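Local coordinates for protein thiamine-phosphate synthase (Pyrococcus furiosus, PDB 1XI3) that probably condenses a thiazole phosphate with a hydroxymethylpyrimidine diphosphate to give thiamine monophosphate in a magnesium-dependent reaction, at residues 51-55 / 78-82; 63-67 / 85-89. All coordinates share one frame; numbering follows the deposited sequence.

Running from the N terminus, the chain enters helix 52-68 through 51-55 and reaches 63-67 near its far end. It then passes up strand 72-76, turns into helix 79-85 by way of 78-82, and drops through 85-89 into strand 89-92. Interaction 1 closes a loop of 22 residues between its segments, interaction 2 one of 17, and because the segments alternate along the chain the two loops cross rather than nest. Both tie helix 52-68 to its neighbour on the outside of the eight-stranded barrel, interaction 1 at the start of helix 79-85 and interaction 2 at the loop just past its end. Their centres lie about 13 Å apart.

Interaction 1. Residues 51-55 / 78-82; sequences PTREM and RVDVA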
ATOM      1  N   PRO A  51       6.168   0.612   7.762  1.00 14.00           N
ATOM      2  CA  PRO A  51       6.719   0.266   6.444  1.00 15.76           C
ATOM      3  C   PRO A  51       6.031  -0.970   5.871  1.00 14.44           C
ATOM      4  O   PRO A  51       5.576  -1.839   6.612  1.00 12.81           O
ATOM      5  CB  PRO A  51       8.205  -0.024   6.716  1.00 17.52           C
ATOM      6  CG  PRO A  51       8.392  -0.001   8.132  1.00 21.18           C
ATOM      7  CD  PRO A  51       7.188   0.580   8.819  1.00 18.07           C
ATOM      8  N   THR A  52       5.954  -1.034   4.556  1.00 13.40           N
ATOM      9  CA  THR A  52       5.351  -2.158   3.901  1.00  9.97           C
ATOM     10  C   THR A  52       6.002  -3.477   4.292  1.00  9.42           C
ATOM     11  O   THR A  52       5.318  -4.483   4.490  1.00 11.29           O
ATOM     12  CB  THR A  52       5.392  -1.953   2.397  1.00 11.31           C
ATOM     13  OG1 THR A  52       4.718  -0.739   2.083  1.00 11.19           O
ATOM     14  CG2 THR A  52       4.735  -3.091   1.687  1.00 12.02           C
ATOM     15  N   ARG A  53       7.314  -3.457   4.490  1.00 11.16           N
ATOM     16  CA  ARG A  53       8.028  -4.676   4.888  1.00 12.32           C
ATOM     17  C   ARG A  53       7.475  -5.239   6.199  1.00 11.10           C
ATOM     18  O   ARG A  53       7.257  -6.435   6.332  1.00 13.27           O
ATOM     19  CB  ARG A  53       9.520  -4.437   5.033  1.00 14.72           C
ATOM     20  CG  ARG A  53      10.279  -5.691   5.420  1.00 17.12           C
ATOM     21  CD  ARG A  53      11.752  -5.436   5.362  0.50 21.13           C
ATOM     22  NE  ARG A  53      12.384  -6.589   4.757  0.50 23.53           N
ATOM     23  CZ  ARG A  53      12.573  -6.795   3.455  0.50 21.68           C
ATOM     24  NH1 ARG A  53      13.107  -7.934   3.124  0.50 19.20           N
ATOM     25  NH2 ARG A  53      12.236  -5.900   2.486  0.50 19.15           N
ATOM     26  N   GLU A  54       7.240  -4.355   7.147  1.00 11.62           N
ATOM     27  CA  GLU A  54       6.715  -4.730   8.447  1.00 12.53           C
ATOM     28  C   GLU A  54       5.297  -5.261   8.364  1.00 12.57           C
ATOM     29  O   GLU A  54       4.937  -6.290   8.971  1.00 12.23           O
ATOM     30  CB  GLU A  54       6.764  -3.517   9.370  1.00 13.90           C
ATOM     31  CG  GLU A  54       6.195  -3.830  10.762  1.00 15.10           C
ATOM     32  CD  GLU A  54       6.363  -2.743  11.747  1.00 17.94           C
ATOM     33  OE1 GLU A  54       7.168  -1.791  11.501  1.00 19.32           O
ATOM     34  OE2 GLU A  54       5.704  -2.855  12.812  1.00 19.35           O
ATOM     35  N   MET A  55       4.453  -4.541   7.611  1.00 10.57           N
ATOM     36  CA  MET A  55       3.080  -5.016   7.359  1.00 11.54           C
ATOM     37  C   MET A  55       3.086  -6.438   6.758  1.00 11.32           C
ATOM     38  O   MET A  55       2.302  -7.303   7.156  1.00 11.31           O
ATOM     39  CB  MET A  55       2.353  -4.042   6.431  1.00 12.67           C
ATOM     40  CG  MET A  55       2.211  -2.648   7.020  1.00 12.73           C
ATOM     41  SD  MET A  55       1.269  -1.669   5.856  1.00 14.17           S
ATOM     42  CE  MET A  55       0.939  -0.185   6.754  1.00 18.91           C
ATOM     43  N   ARG A  78      -4.968  -2.038   2.600  1.00 10.41           N
ATOM     44  CA  ARG A  78      -3.817  -2.353   1.745  1.00  8.66           C
ATOM     45  C   ARG A  78      -3.972  -3.643   0.944  1.00 10.00           C
ATOM     46  O   ARG A  78      -3.700  -4.746   1.447  1.00  9.18           O
ATOM     47  CB  ARG A  78      -2.494  -2.359   2.600  1.00  9.08           C
ATOM     48  CG  ARG A  78      -2.163  -1.011   3.207  1.00 12.46           C
ATOM     49  CD  ARG A  78      -1.650  -0.066   2.104  1.00 13.88           C
ATOM     50  NE  ARG A  78      -0.394  -0.556   1.583  1.00 12.45           N
ATOM     51  CZ  ARG A  78       0.795  -0.273   2.120  1.00 13.94           C
ATOM     52  NH1 ARG A  78       0.897   0.525   3.145  1.00 14.06           N
ATOM     53  NH2 ARG A  78       1.871  -0.810   1.619  1.00 15.15           N
ATOM     54  N   VAL A  79      -4.368  -3.495  -0.330  1.00 10.48           N
ATOM     55  CA  VAL A  79      -4.550  -4.633  -1.244  1.00  8.40           C
ATOM     56  C   VAL A  79      -3.188  -5.326  -1.549  1.00 11.23           C
ATOM     57  O   VAL A  79      -3.110  -6.552  -1.714  1.00 11.35           O
ATOM     58  CB  VAL A  79      -5.218  -4.166  -2.518  1.00  9.68           C
ATOM     59  CG1 VAL A  79      -5.252  -5.274  -3.556  1.00 11.85           C
ATOM     60  CG2 VAL A  79      -6.597  -3.616  -2.242  1.00  9.48           C
ATOM     61  N   ASP A  80      -2.117  -4.544  -1.610  1.00  9.87           N
ATOM     62  CA  ASP A  80      -0.766  -5.097  -1.843  1.00 10.65           C
ATOM     63  C   ASP A  80      -0.411  -6.067  -0.737  1.00 10.73           C
ATOM     64  O   ASP A  80       0.048  -7.198  -0.990  1.00 10.97           O
ATOM     65  CB  ASP A  80       0.320  -4.022  -1.972  1.00 12.91           C
ATOM     66  CG  ASP A  80       0.353  -3.022  -0.817  1.00 12.48           C
ATOM     67  OD1 ASP A  80      -0.709  -2.710  -0.251  1.00 13.26           O
ATOM     68  OD2 ASP A  80       1.480  -2.520  -0.519  1.00 12.20           O
ATOM     69  N   VAL A  81      -0.621  -5.624   0.493  1.00 10.08           N
ATOM     70  CA  VAL A  81      -0.320  -6.468   1.650  1.00 11.79           C
ATOM     71  C   VAL A  81      -1.208  -7.721   1.665  1.00 11.96           C
ATOM     72  O   VAL A  81      -0.717  -8.821   1.846  1.00 11.38           O
ATOM     73  CB  VAL A  81      -0.419  -5.680   2.932  1.00 10.64           C
ATOM     74  CG1 VAL A  81      -0.216  -6.599   4.161  1.00 10.28           C
ATOM     75  CG2 VAL A  81       0.632  -4.542   2.933  1.00  9.72           C
ATOM     76  N   ALA A  82      -2.506  -7.528   1.440  1.00 10.60           N
ATOM     77  CA  ALA A  82      -3.457  -8.628   1.382  1.00 10.36           C
ATOM     78  C   ALA A  82      -3.001  -9.659   0.353  1.00 12.32           C
ATOM     79  O   ALA A  82      -2.993 -10.844   0.619  1.00 12.82           O
ATOM     80  CB  ALA A  82      -4.856  -8.117   1.071  1.00 13.12           C
TER
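The polar side of this contact is a short chain of bonds running from T52 through R78 to D80. NH2 of R78 donates to T52 OG1 at 2.9 Å with an N-H...O angle of 153°, and the hydroxyl oxygen sits at the guanidinium edge, in its plane. T52 OG1 is also hydrogen-bonded to D77 of the second subunit, so the hydroxyl joins two chains. From the N-cap position R78 grips D80, in the first turn of the helix, side-on: NE reaches OD1 at 2.8 Å and NH2 forms a salt bridge with OD2, also at 2.8 Å, each oxygen using its syn lone pair. The bonds to both residues lie close to one plane, which should fix the rotation of the guanidinium. D80 can answer because its CG sits between the backbone N and the carbonyl carbon (chi1 53°), turning the carboxylate back toward R78.

In the TIM barrel, these are the N-terminal turns of two successive outer helices, 52-68 and 79-85, with P51 and R78 at their N-cap positions. R78 follows D77, predicted to bind magnesium, so the contact borders the probable active site as well as the subunit interface.

The remaining contacts are van der Waals. M55 lays its sulfur over one face of the R78 guanidinium, SD lying 3.5 Å from NH1 of R78, and the two side chains cross at about a right angle. Nearer its backbone, M55 packs CB on V81 CG2 at 3.9 Å. T52 turns its methyl to the carboxylate of D80, CG2 to OD2 4.0 Å.

Interaction 2. Residues 63-67 / 85-89; sequences RQLTR and VDADG
With CG anti to the backbone N (chi1 173°) and bends at chi2 and chi3, R63 folds its chain across the backbone of 85-89, whereas R67 runs extended from CG to NE and reaches D86 from farther along the helix. The R63 methylenes lie against V85 O, CG at 3.2 Å, and from there the guanidinium divides its bonds. NH1 gives a fairly straight hydrogen bond to D86 O (3.0 Å), in the guanidinium plane. NH2 makes a salt bridge with D88 OD2 at 3.0 Å, bent to 138°, and a second bond to T66 OG1 on its own helix. The guanidinium plane of R63 and the carboxylate plane of D88 are turned 81° from each other, so their meeting is no flat two-pronged pairing; D88 OD2 is also held by the backbone N of F73.

R67 NH2 forms the outer salt bridge, 2.9 Å to D86 OD1, approaching from above the carboxylate plane, and a water links R67 NH1 to the same oxygen. The two arginines also layer: R63 CD sits over the centre of the R67 guanidinium, 3.5 Å above its plane. A leucine in place of R63 would probably leave D86 O and T66 OG1 without this donor and D88 without its cationic mate.

D86 has positive phi and is the first residue to leave the helix, in a Schellman motif that ends helix 79-85. Helix 52-68 thus holds the turn leading from that helix into strand 89-92, an alpha-to-beta connection of the TIM barrel.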
ATOM      1  N   ARG A  63      -1.454 -14.593   8.978  1.00 10.01           N
ATOM      2  CA  ARG A  63      -2.021 -15.507   7.975  1.00  8.83           C
ATOM      3  C   ARG A  63      -1.889 -16.939   8.482  1.00 11.22           C
ATOM      4  O   ARG A  63      -2.856 -17.698   8.380  1.00 12.68           O
ATOM      5  CB  ARG A  63      -1.319 -15.353   6.632  1.00 12.31           C
ATOM      6  CG  ARG A  63      -1.740 -16.375   5.595  1.00 11.64           C
ATOM      7  CD  ARG A  63      -3.139 -16.242   5.107  1.00 10.73           C
ATOM      8  NE  ARG A  63      -4.200 -16.625   6.034  1.00  9.41           N
ATOM      9  CZ  ARG A  63      -5.499 -16.679   5.710  1.00 11.05           C
ATOM     10  NH1 ARG A  63      -5.904 -16.342   4.488  1.00 14.14           N
ATOM     11  NH2 ARG A  63      -6.402 -17.031   6.620  1.00 11.86           N
ATOM     12  N   GLN A  64      -0.711 -17.281   8.997  1.00 13.31           N
ATOM     13  CA  GLN A  64      -0.469 -18.626   9.541  1.00 13.67           C
ATOM     14  C   GLN A  64      -1.354 -18.929  10.734  1.00 14.46           C
ATOM     15  O   GLN A  64      -2.010 -19.971  10.790  1.00 14.99           O
ATOM     16  CB  GLN A  64       1.014 -18.803   9.901  1.00 18.01           C
ATOM     17  CG  GLN A  64       1.432 -20.237  10.292  1.00 22.90           C
ATOM     18  CD  GLN A  64       2.961 -20.394  10.388  1.00 28.92           C
ATOM     19  OE1 GLN A  64       3.714 -19.879   9.541  1.00 36.06           O
ATOM     20  NE2 GLN A  64       3.430 -21.102  11.435  1.00 36.74           N
ATOM     21  N   LEU A  65      -1.408 -17.992  11.664  1.00 13.54           N
ATOM     22  CA  LEU A  65      -2.224 -18.126  12.866  1.00 13.93           C
ATOM     23  C   LEU A  65      -3.681 -18.312  12.548  1.00 17.72           C
ATOM     24  O   LEU A  65      -4.335 -19.217  13.068  1.00 15.68           O
ATOM     25  CB  LEU A  65      -2.060 -16.887  13.748  1.00 17.40           C
ATOM     26  CG  LEU A  65      -0.890 -16.782  14.675  1.00 20.10           C
ATOM     27  CD1 LEU A  65      -0.983 -15.446  15.376  1.00 20.76           C
ATOM     28  CD2 LEU A  65      -0.905 -17.941  15.704  1.00 21.21           C
ATOM     29  N   THR A  66      -4.231 -17.448  11.696  1.00 14.83           N
ATOM     30  CA  THR A  66      -5.608 -17.581  11.338  1.00 13.90           C
ATOM     31  C   THR A  66      -5.902 -18.955  10.728  1.00 15.75           C
ATOM     32  O   THR A  66      -6.890 -19.581  11.064  1.00 15.12           O
ATOM     33  CB  THR A  66      -6.115 -16.435  10.432  1.00 14.37           C
ATOM     34  OG1 THR A  66      -5.302 -16.320   9.250  1.00 12.18           O
ATOM     35  CG2 THR A  66      -6.113 -15.107  11.276  1.00 12.02           C
ATOM     36  N   ARG A  67      -5.041 -19.424   9.851  1.00 16.21           N
ATOM     37  CA  ARG A  67      -5.260 -20.746   9.238  1.00 16.38           C
ATOM     38  C   ARG A  67      -5.293 -21.860  10.292  1.00 16.98           C
ATOM     39  O   ARG A  67      -6.103 -22.805  10.204  1.00 16.85           O
ATOM     40  CB  ARG A  67      -4.216 -21.011   8.180  1.00 14.57           C
ATOM     41  CG  ARG A  67      -4.573 -20.380   6.887  1.00 14.53           C
ATOM     42  CD  ARG A  67      -3.448 -20.303   5.936  1.00 15.17           C
ATOM     43  NE  ARG A  67      -3.945 -19.822   4.656  1.00 17.57           N
ATOM     44  CZ  ARG A  67      -3.199 -19.438   3.644  1.00 16.07           C
ATOM     45  NH1 ARG A  67      -1.882 -19.407   3.724  1.00 16.55           N
ATOM     46  NH2 ARG A  67      -3.806 -19.044   2.524  1.00 18.10           N
ATOM     47  N   VAL A  85       0.434 -11.518   1.447  1.00 10.61           N
ATOM     48  CA  VAL A  85       0.295 -12.501   2.560  1.00 11.47           C
ATOM     49  C   VAL A  85      -0.829 -13.535   2.352  1.00 11.93           C
ATOM     50  O   VAL A  85      -1.076 -14.385   3.234  1.00 14.09           O
ATOM     51  CB  VAL A  85       0.179 -11.800   3.923  1.00 11.11           C
ATOM     52  CG1 VAL A  85       1.284 -10.776   4.086  1.00 11.12           C
ATOM     53  CG2 VAL A  85      -1.211 -11.221   4.143  1.00 12.97           C
ATOM     54  N   ASP A  86      -1.463 -13.518   1.173  1.00 11.03           N
ATOM     55  CA  ASP A  86      -2.565 -14.407   0.836  1.00 14.47           C
ATOM     56  C   ASP A  86      -3.691 -14.335   1.831  1.00 12.49           C
ATOM     57  O   ASP A  86      -4.311 -15.312   2.222  1.00 11.48           O
ATOM     58  CB  ASP A  86      -2.079 -15.850   0.680  1.00 18.00           C
ATOM     59  CG  ASP A  86      -3.007 -16.702  -0.168  1.00 20.95           C
ATOM     60  OD1 ASP A  86      -2.903 -17.962  -0.060  1.00 23.37           O
ATOM     61  OD2 ASP A  86      -3.858 -16.155  -0.925  1.00 19.39           O
ATOM     62  N   ALA A  87      -4.022 -13.114   2.229  1.00  9.92           N
ATOM     63  CA  ALA A  87      -5.196 -12.921   3.047  1.00 10.62           C
ATOM     64  C   ALA A  87      -6.451 -13.311   2.312  1.00  9.25           C
ATOM     65  O   ALA A  87      -6.483 -13.340   1.060  1.00 11.85           O
ATOM     66  CB  ALA A  87      -5.281 -11.454   3.476  1.00 12.45           C
ATOM     67  N   ASP A  88      -7.503 -13.603   3.068  1.00 10.20           N
ATOM     68  CA  ASP A  88      -8.788 -13.909   2.494  1.00 11.20           C
ATOM     69  C   ASP A  88      -9.430 -12.683   1.834  1.00 10.65           C
ATOM     70  O   ASP A  88     -10.182 -12.828   0.870  1.00 12.29           O
ATOM     71  CB  ASP A  88      -9.705 -14.504   3.525  1.00 13.85           C
ATOM     72  CG  ASP A  88      -9.131 -15.808   4.110  1.00 15.32           C
ATOM     73  OD1 ASP A  88      -8.942 -16.776   3.325  1.00 18.71           O
ATOM     74  OD2 ASP A  88      -8.840 -15.841   5.291  1.00 13.30           O
ATOM     75  N   GLY A  89      -9.131 -11.490   2.375  1.00 10.00           N
ATOM     76  CA  GLY A  89      -9.772 -10.289   1.856  1.00  9.72           C
ATOM     77  C   GLY A  89      -9.154  -9.012   2.331  1.00  8.27           C
ATOM     78  O   GLY A  89      -8.147  -8.990   3.042  1.00  8.46           O
TER
HETATM   79  O   HOH W   1      -0.085 -18.705   1.462  1.00 23.86           O